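Local coordinates for methyltransferase domain-containing protein (Serratia marcescens, PDB 7CLU) that transfers a methyl group from S-adenosyl-L-methionine to a substrate oxygen as an O-methyltransferase of the prodigiosin synthetic pathway, and forms dimers, at residues A[108-113]-A[291-296]; A[127-132]-A[136-141]; A[244-249]-A[255-260]. One frame throughout, in Å; residues are numbered along the deposited sequence.

Interaction 1: A[108-113]-A[291-296]; sequences GELKTA and LSLNML
The backbone oxygen of Ala113 is bordered by three carbons of one leucine: Leu296 CD1 comes to 3.7 Å of Ala113 O, and Leu296 CG and CD2 also lie against it. This is van der Waals contact, since none of the three carbons is a hydrogen-bond donor. The methyl of Ala113 adds to the same junction, with Ala113 CB 4.0 Å from Leu296 CG, so one branched side chain covers both the CB and the carbonyl of this alanine. The Leu296 torsions account for this: CG stands anti to the backbone N (chi1 166°), and the fork then spreads both methyls over Ala113. One turn back, Leu110 brings its CD1 branch across. Leu110 CD1 meets Leu293 CD2 at 4.1 Å, and the two side chains cross at about a right angle. The same methyl reaches Leu296 CD2 more loosely, at 4.4 Å, and so touches two leucines one turn apart on the facing helix. The spacing follows from the backbones, because Leu110 pairs with Leu293 and Ala113 with Leu296, a step of three residues on each side. The CA atoms are 8.1 Å apart for Leu110 and Leu293 but 6.8 Å apart for Ala113 and Leu296, consistent with the small size of the alanine side chain. Glu109 sits at the N-cap of its helix, and its carbonyl receives Ala113 N at 3.1 Å. All four touching residues are buried. The contact joins the start of helix 110-116 to the later part of helix 286-298, with Trp107 of helix 93-107 lying against Leu293, while Ala23 of the second subunit packs on Leu110 and Gln56 of that subunit on Leu293, which places this helix pair at the dimer interface.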
loop_
_atom_site.group_PDB
_atom_site.type_symbol
_atom_site.label_atom_id
_atom_site.label_comp_id
_atom_site.label_asym_id
_atom_site.label_seq_id
_atom_site.Cartn_x
_atom_site.Cartn_y
_atom_site.Cartn_z
ATOM N N GLY A 108 -7.332 6.371 -2.182
ATOM C CA GLY A 108 -8.582 5.641 -2.257
ATOM C C GLY A 108 -9.408 6.058 -3.457
ATOM O O GLY A 108 -10.135 5.247 -4.027
ATOM N N GLU A 109 -9.252 7.307 -3.895
ATOM C CA GLU A 109 -9.994 7.859 -5.023
ATOM C C GLU A 109 -9.104 8.072 -6.249
ATOM O O GLU A 109 -9.350 8.980 -7.051
ATOM C CB GLU A 109 -10.673 9.166 -4.605
ATOM C CG GLU A 109 -11.639 9.015 -3.429
ATOM C CD GLU A 109 -12.854 8.159 -3.781
ATOM O OE1 GLU A 109 -13.533 8.477 -4.774
ATOM O OE2 GLU A 109 -13.110 7.150 -3.087
ATOM N N LEU A 110 -8.061 7.244 -6.401
ATOM C CA LEU A 110 -7.208 7.338 -7.584
ATOM C C LEU A 110 -8.019 7.222 -8.873
ATOM O O LEU A 110 -7.736 7.926 -9.854
ATOM C CB LEU A 110 -6.120 6.264 -7.547
ATOM C CG LEU A 110 -5.236 6.196 -8.807
ATOM C CD1 LEU A 110 -4.433 7.484 -8.969
ATOM C CD2 LEU A 110 -4.309 4.981 -8.773
ATOM N N LYS A 111 -9.003 6.310 -8.901
ATOM C CA LYS A 111 -9.783 6.098 -10.116
ATOM C C LYS A 111 -10.393 7.406 -10.593
ATOM O O LYS A 111 -10.329 7.737 -11.782
ATOM C CB LYS A 111 -10.875 5.051 -9.871
ATOM C CG LYS A 111 -12.036 5.081 -10.892
ATOM C CD LYS A 111 -13.086 4.017 -10.577
ATOM C CE LYS A 111 -14.483 4.445 -11.026
ATOM N NZ LYS A 111 -15.488 3.342 -10.886
ATOM N N THR A 112 -10.950 8.183 -9.662
ATOM C CA THR A 112 -11.599 9.433 -10.038
ATOM C C THR A 112 -10.571 10.502 -10.395
ATOM O O THR A 112 -10.838 11.360 -11.253
ATOM C CB THR A 112 -12.516 9.886 -8.898
ATOM O OG1 THR A 112 -13.502 8.877 -8.672
ATOM C CG2 THR A 112 -13.215 11.212 -9.230
ATOM N N ALA A 113 -9.391 10.464 -9.761
ATOM C CA ALA A 113 -8.335 11.413 -10.108
ATOM C C ALA A 113 -7.854 11.190 -11.534
ATOM O O ALA A 113 -7.531 12.146 -12.246
ATOM C CB ALA A 113 -7.156 11.300 -9.129
ATOM N N LEU A 291 5.232 8.182 -7.843
ATOM C CA LEU A 291 5.247 9.517 -7.269
ATOM C C LEU A 291 4.450 10.484 -8.135
ATOM O O LEU A 291 3.791 11.392 -7.617
ATOM C CB LEU A 291 6.682 10.012 -7.098
ATOM C CG LEU A 291 6.719 11.256 -6.208
ATOM C CD1 LEU A 291 6.133 10.901 -4.838
ATOM C CD2 LEU A 291 8.128 11.872 -6.099
ATOM N N SER A 292 4.492 10.293 -9.458
ATOM C CA SER A 292 3.683 11.098 -10.367
ATOM C C SER A 292 2.201 10.969 -10.043
ATOM O O SER A 292 1.474 11.974 -9.986
ATOM C CB SER A 292 3.959 10.677 -11.810
ATOM O OG SER A 292 3.622 11.702 -12.721
ATOM N N LEU A 293 1.732 9.730 -9.830
ATOM C CA LEU A 293 0.341 9.518 -9.448
ATOM C C LEU A 293 0.034 10.159 -8.097
ATOM O O LEU A 293 -1.071 10.671 -7.880
ATOM C CB LEU A 293 0.038 8.019 -9.409
ATOM C CG LEU A 293 -0.124 7.287 -10.744
ATOM C CD1 LEU A 293 -0.436 5.785 -10.530
ATOM C CD2 LEU A 293 -1.239 7.945 -11.571
ATOM N N ASN A 294 0.998 10.124 -7.166
ATOM C CA ASN A 294 0.817 10.808 -5.890
ATOM C C ASN A 294 0.650 12.311 -6.099
ATOM O O ASN A 294 -0.151 12.951 -5.413
ATOM C CB ASN A 294 1.990 10.517 -4.953
ATOM C CG ASN A 294 1.750 11.026 -3.534
ATOM O OD1 ASN A 294 0.917 10.492 -2.820
ATOM N ND2 ASN A 294 2.499 12.049 -3.119
ATOM N N MET A 295 1.383 12.883 -7.052
ATOM C CA MET A 295 1.192 14.296 -7.359
ATOM C C MET A 295 -0.193 14.545 -7.943
ATOM O O MET A 295 -0.816 15.575 -7.661
ATOM C CB MET A 295 2.267 14.773 -8.332
ATOM C CG MET A 295 3.662 14.479 -7.897
ATOM S SD MET A 295 3.880 14.733 -6.130
ATOM C CE MET A 295 3.829 16.482 -6.101
ATOM N N LEU A 296 -0.681 13.604 -8.759
ATOM C CA LEU A 296 -1.993 13.737 -9.373
ATOM C C LEU A 296 -3.090 13.822 -8.319
ATOM O O LEU A 296 -3.962 14.700 -8.386
ATOM C CB LEU A 296 -2.242 12.556 -10.316
ATOM C CG LEU A 296 -3.670 12.337 -10.803
ATOM C CD1 LEU A 296 -4.086 13.516 -11.691
ATOM C CD2 LEU A 296 -3.773 11.017 -11.573
#

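Interaction 2: A[127-132]-A[136-141]; sequences DDRSWF and YQNPDD
Phe132 and Tyr136 are one turn apart on the short helix 131-137, and their contact is the i to i+4 step of an alpha-helix. Tyr136 N donates to Phe132 O at 3.0 Å. Both side chains leave with CG anti to the backbone N, which sets the rings side by side and pointing the same way. The rings meet obliquely, their planes 41° apart and their centroids 5.3 Å apart, with Phe132 CZ meeting Tyr136 CD2 at 3.4 Å. This aromatic pair lies on the surface, and the Tyr136 side chain is about 4 Å from that of Asp226, a residue of the S-adenosyl-L-homocysteine site, which holds no ligand in this chain.

Beside it, Arg129 reaches from the loop before helix 131-137 across to Gln137. Arg129 NH1 donates to Gln137 OE1 at 3.3 Å; the oxygen lies in the guanidinium plane, but the donor stands above the amide carbonyl plane, 41° out of it, so the bond is poorly aimed. In the second shell, Asp127 forms a salt bridge with Arg129 and holds its guanidinium edge-on, leaving NH1 turned to Gln137. Asp127 also closes an Asx turn: its OD1 accepts Arg129 N at 3.0 Å on its anti side, 34° out of the carboxylate plane, and, through its syn lone pair, Arg129 NE at 2.7 Å.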
loop_
_atom_site.group_PDB
_atom_site.type_symbol
_atom_site.label_atom_id
_atom_site.label_comp_id
_atom_site.label_asym_id
_atom_site.label_seq_id
_atom_site.Cartn_x
_atom_site.Cartn_y
_atom_site.Cartn_z
ATOM N N ASP A 127 -12.374 19.874 1.355
ATOM C CA ASP A 127 -11.543 21.073 1.328
ATOM C C ASP A 127 -11.485 21.578 -0.110
ATOM O O ASP A 127 -10.869 20.944 -0.973
ATOM C CB ASP A 127 -10.144 20.755 1.869
ATOM C CG ASP A 127 -9.320 21.994 2.157
ATOM O OD1 ASP A 127 -9.665 23.081 1.636
ATOM O OD2 ASP A 127 -8.319 21.872 2.908
ATOM N N ASP A 128 -12.121 22.717 -0.380
ATOM C CA ASP A 128 -12.114 23.256 -1.732
ATOM C C ASP A 128 -11.036 24.317 -1.934
ATOM O O ASP A 128 -11.121 25.096 -2.886
ATOM C CB ASP A 128 -13.491 23.816 -2.098
ATOM C CG ASP A 128 -14.072 24.673 -1.010
ATOM O OD1 ASP A 128 -13.290 25.265 -0.236
ATOM O OD2 ASP A 128 -15.311 24.755 -0.923
ATOM N N ARG A 129 -10.027 24.356 -1.070
ATOM C CA ARG A 129 -8.915 25.278 -1.247
ATOM C C ARG A 129 -7.896 24.716 -2.228
ATOM O O ARG A 129 -7.744 23.499 -2.369
ATOM C CB ARG A 129 -8.219 25.562 0.078
ATOM C CG ARG A 129 -9.095 26.179 1.135
ATOM C CD ARG A 129 -8.375 26.196 2.475
ATOM N NE ARG A 129 -8.102 24.850 2.967
ATOM C CZ ARG A 129 -7.328 24.591 4.017
ATOM N NH1 ARG A 129 -6.763 25.592 4.683
ATOM N NH2 ARG A 129 -7.127 23.340 4.405
ATOM N N SER A 130 -7.173 25.620 -2.888
ATOM C CA SER A 130 -6.137 25.219 -3.825
ATOM C C SER A 130 -4.912 24.690 -3.082
ATOM O O SER A 130 -4.696 24.966 -1.899
ATOM C CB SER A 130 -5.743 26.394 -4.725
ATOM O OG SER A 130 -4.810 27.242 -4.077
ATOM N N TRP A 131 -4.110 23.903 -3.795
ATOM C CA TRP A 131 -2.875 23.393 -3.209
ATOM C C TRP A 131 -2.014 24.543 -2.708
ATOM O O TRP A 131 -1.536 24.537 -1.566
ATOM C CB TRP A 131 -2.115 22.547 -4.234
ATOM C CG TRP A 131 -0.939 21.813 -3.658
ATOM C CD1 TRP A 131 0.354 21.856 -4.094
ATOM C CD2 TRP A 131 -0.960 20.911 -2.546
ATOM N NE1 TRP A 131 1.140 21.040 -3.318
ATOM C CE2 TRP A 131 0.357 20.449 -2.361
ATOM C CE3 TRP A 131 -1.966 20.449 -1.687
ATOM C CZ2 TRP A 131 0.696 19.556 -1.356
ATOM C CZ3 TRP A 131 -1.620 19.557 -0.683
ATOM C CH2 TRP A 131 -0.300 19.123 -0.529
ATOM N N PHE A 132 -1.844 25.565 -3.544
ATOM C CA PHE A 132 -1.100 26.743 -3.123
ATOM C C PHE A 132 -1.687 27.357 -1.857
ATOM O O PHE A 132 -0.939 27.765 -0.962
ATOM C CB PHE A 132 -1.071 27.770 -4.243
ATOM C CG PHE A 132 -0.343 29.008 -3.868
ATOM C CD1 PHE A 132 1.039 29.035 -3.896
ATOM C CD2 PHE A 132 -1.035 30.136 -3.454
ATOM C CE1 PHE A 132 1.724 30.166 -3.535
ATOM C CE2 PHE A 132 -0.354 31.279 -3.090
ATOM C CZ PHE A 132 1.029 31.286 -3.127
ATOM N N TYR A 136 0.574 27.792 1.620
ATOM C CA TYR A 136 0.847 29.148 2.091
ATOM C C TYR A 136 0.267 29.379 3.477
ATOM O O TYR A 136 0.856 30.108 4.284
ATOM C CB TYR A 136 0.263 30.155 1.091
ATOM C CG TYR A 136 0.938 31.518 1.018
ATOM C CD1 TYR A 136 0.531 32.566 1.846
ATOM C CD2 TYR A 136 1.940 31.769 0.086
ATOM C CE1 TYR A 136 1.128 33.809 1.769
ATOM C CE2 TYR A 136 2.549 33.014 0.002
ATOM C CZ TYR A 136 2.139 34.029 0.843
ATOM O OH TYR A 136 2.742 35.270 0.754
ATOM N N GLN A 137 -0.871 28.750 3.772
ATOM C CA GLN A 137 -1.566 28.905 5.043
ATOM C C GLN A 137 -0.977 28.063 6.175
ATOM O O GLN A 137 -1.221 28.374 7.347
ATOM C CB GLN A 137 -3.043 28.542 4.859
ATOM C CG GLN A 137 -3.924 28.809 6.069
ATOM C CD GLN A 137 -5.303 29.308 5.688
ATOM O OE1 GLN A 137 -5.959 28.748 4.805
ATOM N NE2 GLN A 137 -5.753 30.370 6.354
ATOM N N ASN A 138 -0.222 27.010 5.876
ATOM C CA ASN A 138 0.265 26.088 6.904
ATOM C C ASN A 138 1.780 25.945 6.809
ATOM O O ASN A 138 2.295 24.907 6.376
ATOM C CB ASN A 138 -0.422 24.725 6.792
ATOM C CG ASN A 138 -1.900 24.772 7.172
ATOM O OD1 ASN A 138 -2.735 25.263 6.405
ATOM N ND2 ASN A 138 -2.233 24.237 8.348
ATOM N N PRO A 139 2.528 26.969 7.230
ATOM C CA PRO A 139 3.992 26.859 7.209
ATOM C C PRO A 139 4.548 25.862 8.224
ATOM O O PRO A 139 5.661 25.359 8.021
ATOM C CB PRO A 139 4.454 28.292 7.513
ATOM C CG PRO A 139 3.357 28.853 8.341
ATOM C CD PRO A 139 2.084 28.268 7.767
ATOM N N ASP A 140 3.813 25.554 9.300
ATOM C CA ASP A 140 4.282 24.542 10.242
ATOM C C ASP A 140 4.306 23.164 9.590
ATOM O O ASP A 140 5.310 22.439 9.678
ATOM C CB ASP A 140 3.398 24.528 11.495
ATOM C CG ASP A 140 3.643 25.725 12.403
ATOM O OD1 ASP A 140 4.543 26.543 12.097
ATOM O OD2 ASP A 140 2.930 25.847 13.425
ATOM N N ASP A 141 3.205 22.783 8.933
ATOM C CA ASP A 141 3.181 21.517 8.207
ATOM C C ASP A 141 4.280 21.473 7.150
ATOM O O ASP A 141 4.914 20.432 6.938
ATOM C CB ASP A 141 1.809 21.300 7.567
ATOM C CG ASP A 141 0.685 21.203 8.592
ATOM O OD1 ASP A 141 0.908 20.649 9.690
ATOM O OD2 ASP A 141 -0.427 21.691 8.297
#

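Interaction 3: A[244-249]-A[255-260]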
loop_
_atom_site.group_PDB
_atom_site.type_symbol
_atom_site.label_atom_id
_atom_site.label_comp_id
_atom_site.label_asym_id
_atom_site.label_seq_id
_atom_site.Cartn_x
_atom_site.Cartn_y
_atom_site.Cartn_z
ATOM N N TRP A 244 14.175 20.033 -5.911
ATOM C CA TRP A 244 13.072 19.071 -6.013
ATOM C C TRP A 244 11.703 19.728 -5.837
ATOM O O TRP A 244 10.829 19.205 -5.141
ATOM C CB TRP A 244 13.271 17.926 -5.013
ATOM C CG TRP A 244 12.706 16.628 -5.472
ATOM C CD1 TRP A 244 12.281 16.312 -6.733
ATOM C CD2 TRP A 244 12.468 15.476 -4.666
ATOM N NE1 TRP A 244 11.816 15.022 -6.763
ATOM C CE2 TRP A 244 11.920 14.486 -5.506
ATOM C CE3 TRP A 244 12.681 15.178 -3.315
ATOM C CZ2 TRP A 244 11.560 13.222 -5.031
ATOM C CZ3 TRP A 244 12.338 13.909 -2.848
ATOM C CH2 TRP A 244 11.789 12.950 -3.706
ATOM N N MET A 245 11.502 20.873 -6.499
ATOM C CA MET A 245 10.255 21.626 -6.404
ATOM C C MET A 245 9.441 21.638 -7.689
ATOM O O MET A 245 8.221 21.790 -7.630
ATOM C CB MET A 245 10.538 23.080 -5.983
ATOM C CG MET A 245 9.268 23.970 -5.849
ATOM S SD MET A 245 9.555 25.690 -5.350
ATOM C CE MET A 245 10.454 25.398 -3.830
ATOM N N LEU A 246 10.080 21.486 -8.847
ATOM C CA LEU A 246 9.365 21.673 -10.101
ATOM C C LEU A 246 8.224 20.675 -10.228
ATOM O O LEU A 246 7.112 21.039 -10.634
ATOM C CB LEU A 246 10.328 21.539 -11.280
ATOM C CG LEU A 246 11.455 22.584 -11.338
ATOM C CD1 LEU A 246 12.439 22.303 -12.470
ATOM C CD2 LEU A 246 10.874 23.992 -11.478
ATOM N N HIS A 247 8.474 19.415 -9.870
ATOM C CA HIS A 247 7.457 18.384 -10.029
ATOM C C HIS A 247 6.254 18.581 -9.119
ATOM O O HIS A 247 5.293 17.817 -9.234
ATOM C CB HIS A 247 8.071 17.005 -9.792
ATOM C CG HIS A 247 8.415 16.731 -8.364
ATOM N ND1 HIS A 247 8.276 15.487 -7.787
ATOM C CD2 HIS A 247 8.912 17.540 -7.398
ATOM C CE1 HIS A 247 8.659 15.544 -6.524
ATOM N NE2 HIS A 247 9.045 16.781 -6.263
ATOM N N ASP A 248 6.279 19.557 -8.218
ATOM C CA ASP A 248 5.105 19.862 -7.416
ATOM C C ASP A 248 4.060 20.648 -8.197
ATOM O O ASP A 248 2.926 20.765 -7.725
ATOM C CB ASP A 248 5.512 20.657 -6.164
ATOM C CG ASP A 248 6.481 19.895 -5.281
ATOM O OD1 ASP A 248 6.462 18.651 -5.308
ATOM O OD2 ASP A 248 7.263 20.541 -4.560
ATOM N N TYR A 249 4.412 21.165 -9.377
ATOM C CA TYR A 249 3.576 22.096 -10.122
ATOM C C TYR A 249 3.349 21.613 -11.548
ATOM O O TYR A 249 4.133 20.843 -12.110
ATOM C CB TYR A 249 4.206 23.495 -10.147
ATOM C CG TYR A 249 4.407 24.035 -8.756
ATOM C CD1 TYR A 249 3.337 24.557 -8.032
ATOM C CD2 TYR A 249 5.649 23.968 -8.139
ATOM C CE1 TYR A 249 3.511 25.025 -6.744
ATOM C CE2 TYR A 249 5.831 24.429 -6.854
ATOM C CZ TYR A 249 4.758 24.952 -6.159
ATOM O OH TYR A 249 4.940 25.411 -4.877
ATOM N N LEU A 255 7.142 26.624 -15.849
ATOM C CA LEU A 255 7.676 27.643 -16.747
ATOM C C LEU A 255 7.707 29.010 -16.070
ATOM O O LEU A 255 8.679 29.762 -16.215
ATOM C CB LEU A 255 6.831 27.684 -18.018
ATOM C CG LEU A 255 7.491 27.750 -19.384
ATOM C CD1 LEU A 255 8.411 26.543 -19.578
ATOM C CD2 LEU A 255 6.419 27.799 -20.461
ATOM N N THR A 256 6.651 29.343 -15.320
ATOM C CA THR A 256 6.601 30.635 -14.639
ATOM C C THR A 256 7.709 30.747 -13.597
ATOM O O THR A 256 8.422 31.758 -13.531
ATOM C CB THR A 256 5.233 30.832 -13.986
ATOM O OG1 THR A 256 4.223 30.926 -14.999
ATOM C CG2 THR A 256 5.237 32.078 -13.138
ATOM N N ILE A 257 7.859 29.708 -12.767
ATOM C CA ILE A 257 8.935 29.669 -11.778
ATOM C C ILE A 257 10.290 29.848 -12.454
ATOM O O ILE A 257 11.132 30.635 -12.002
ATOM C CB ILE A 257 8.881 28.343 -10.997
ATOM C CG1 ILE A 257 7.677 28.313 -10.051
ATOM C CG2 ILE A 257 10.167 28.135 -10.258
ATOM C CD1 ILE A 257 7.187 26.913 -9.731
ATOM N N LEU A 258 10.524 29.105 -13.539
ATOM C CA LEU A 258 11.829 29.116 -14.186
ATOM C C LEU A 258 12.096 30.459 -14.855
ATOM O O LEU A 258 13.223 30.971 -14.813
ATOM C CB LEU A 258 11.917 27.993 -15.212
ATOM C CG LEU A 258 12.006 26.528 -14.748
ATOM C CD1 LEU A 258 11.811 25.630 -15.953
ATOM C CD2 LEU A 258 13.356 26.251 -14.080
ATOM N N ARG A 259 11.072 31.032 -15.489
ATOM C CA ARG A 259 11.205 32.372 -16.043
ATOM C C ARG A 259 11.424 33.393 -14.934
ATOM O O ARG A 259 12.207 34.336 -15.092
ATOM C CB ARG A 259 9.965 32.716 -16.875
ATOM C CG ARG A 259 9.910 32.013 -18.230
ATOM C CD ARG A 259 8.992 32.744 -19.218
ATOM N NE ARG A 259 7.589 32.594 -18.857
ATOM C CZ ARG A 259 6.743 31.782 -19.485
ATOM N NH1 ARG A 259 7.169 31.062 -20.515
ATOM N NH2 ARG A 259 5.470 31.698 -19.090
ATOM N N ASN A 260 10.756 33.210 -13.792
ATOM C CA ASN A 260 10.937 34.141 -12.678
ATOM C C ASN A 260 12.370 34.115 -12.167
ATOM O O ASN A 260 12.958 35.169 -11.893
ATOM C CB ASN A 260 9.960 33.814 -11.543
ATOM C CG ASN A 260 8.556 34.339 -11.803
ATOM O OD1 ASN A 260 8.339 35.120 -12.729
ATOM N ND2 ASN A 260 7.598 33.911 -10.984
#
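Tyr249 and Ile257 are brought together by matching first torsions: in each, the gamma carbon of the main branch lies anti to the carbonyl carbon (chi1 -59° for Tyr249, -71° for Ile257). The extended second torsion of Ile257 (154°) then carries CD1 outward to the aromatic ring. Ile257 CD1 meets Tyr249 CD2 at 3.7 Å and Tyr249 CE2 at 4.0 Å, approaching obliquely, and the two side chains cross at about a right angle. The ring is also packed from its own segment, with Asp248 CB over one face and Met245 CG in plane at an edge, which should limit its movement. Deeper in, Leu246 uses a single methyl for two partners: its CD2 lies 4.2 Å from Leu258 CD2 and 4.4 Å from Ile257 CG2. These looser, buried methyl contacts complete the junction between the loop after strand 239-243 and helix 251-264, two consecutive elements of the Rossmann-like methyltransferase domain.

The loop contains a short 3-10 segment, 246-248, with Asp248 N bonded to Met245 O at 3.0 Å and Tyr249 N to Leu246 O at the same distance. Glu275 of strand 270-275 receives the backbone N atoms of Leu246 and His247, one on each carboxylate oxygen. His247, the predicted proton acceptor, lies on the side of the turn away from helix 251-264, where its ND1 is hydrogen-bonded to Glu304 and its NE2 makes a weak bond to Trp244 O (3.2 Å). Ile257 also lies about 4 Å, side chain to side chain, from Val227 of the S-adenosyl-L-homocysteine site. Carbon packing thus seats the turn on the helix without directional bonds, while the polar bonds of Glu275 and Glu304 are consistent with positioning the His247 backbone and ring.

Interactions 1 and 3 are buried and wholly apolar across their segments, joining parts of the fold through mainly aliphatic side chains, with a tyrosine ring in interaction 3, whereas interaction 2 lies on the surface and combines an aromatic pair with hydrogen bonds. Their reach differs too: interaction 1 brings together segments 178 residues apart, and interactions 2 and 3 each link neighbouring parts of the chain. Interaction 1 also borders the second subunit, which touches neither of the others. Helix 286-298 connects two of the sites, since Met295 and Leu291 of interaction 1 pack on Asp248, His247 and Trp244 of interaction 3. Interaction 2 touches neither, its nearest atoms being about 5 Å from interaction 3 and about 6 Å from interaction 1.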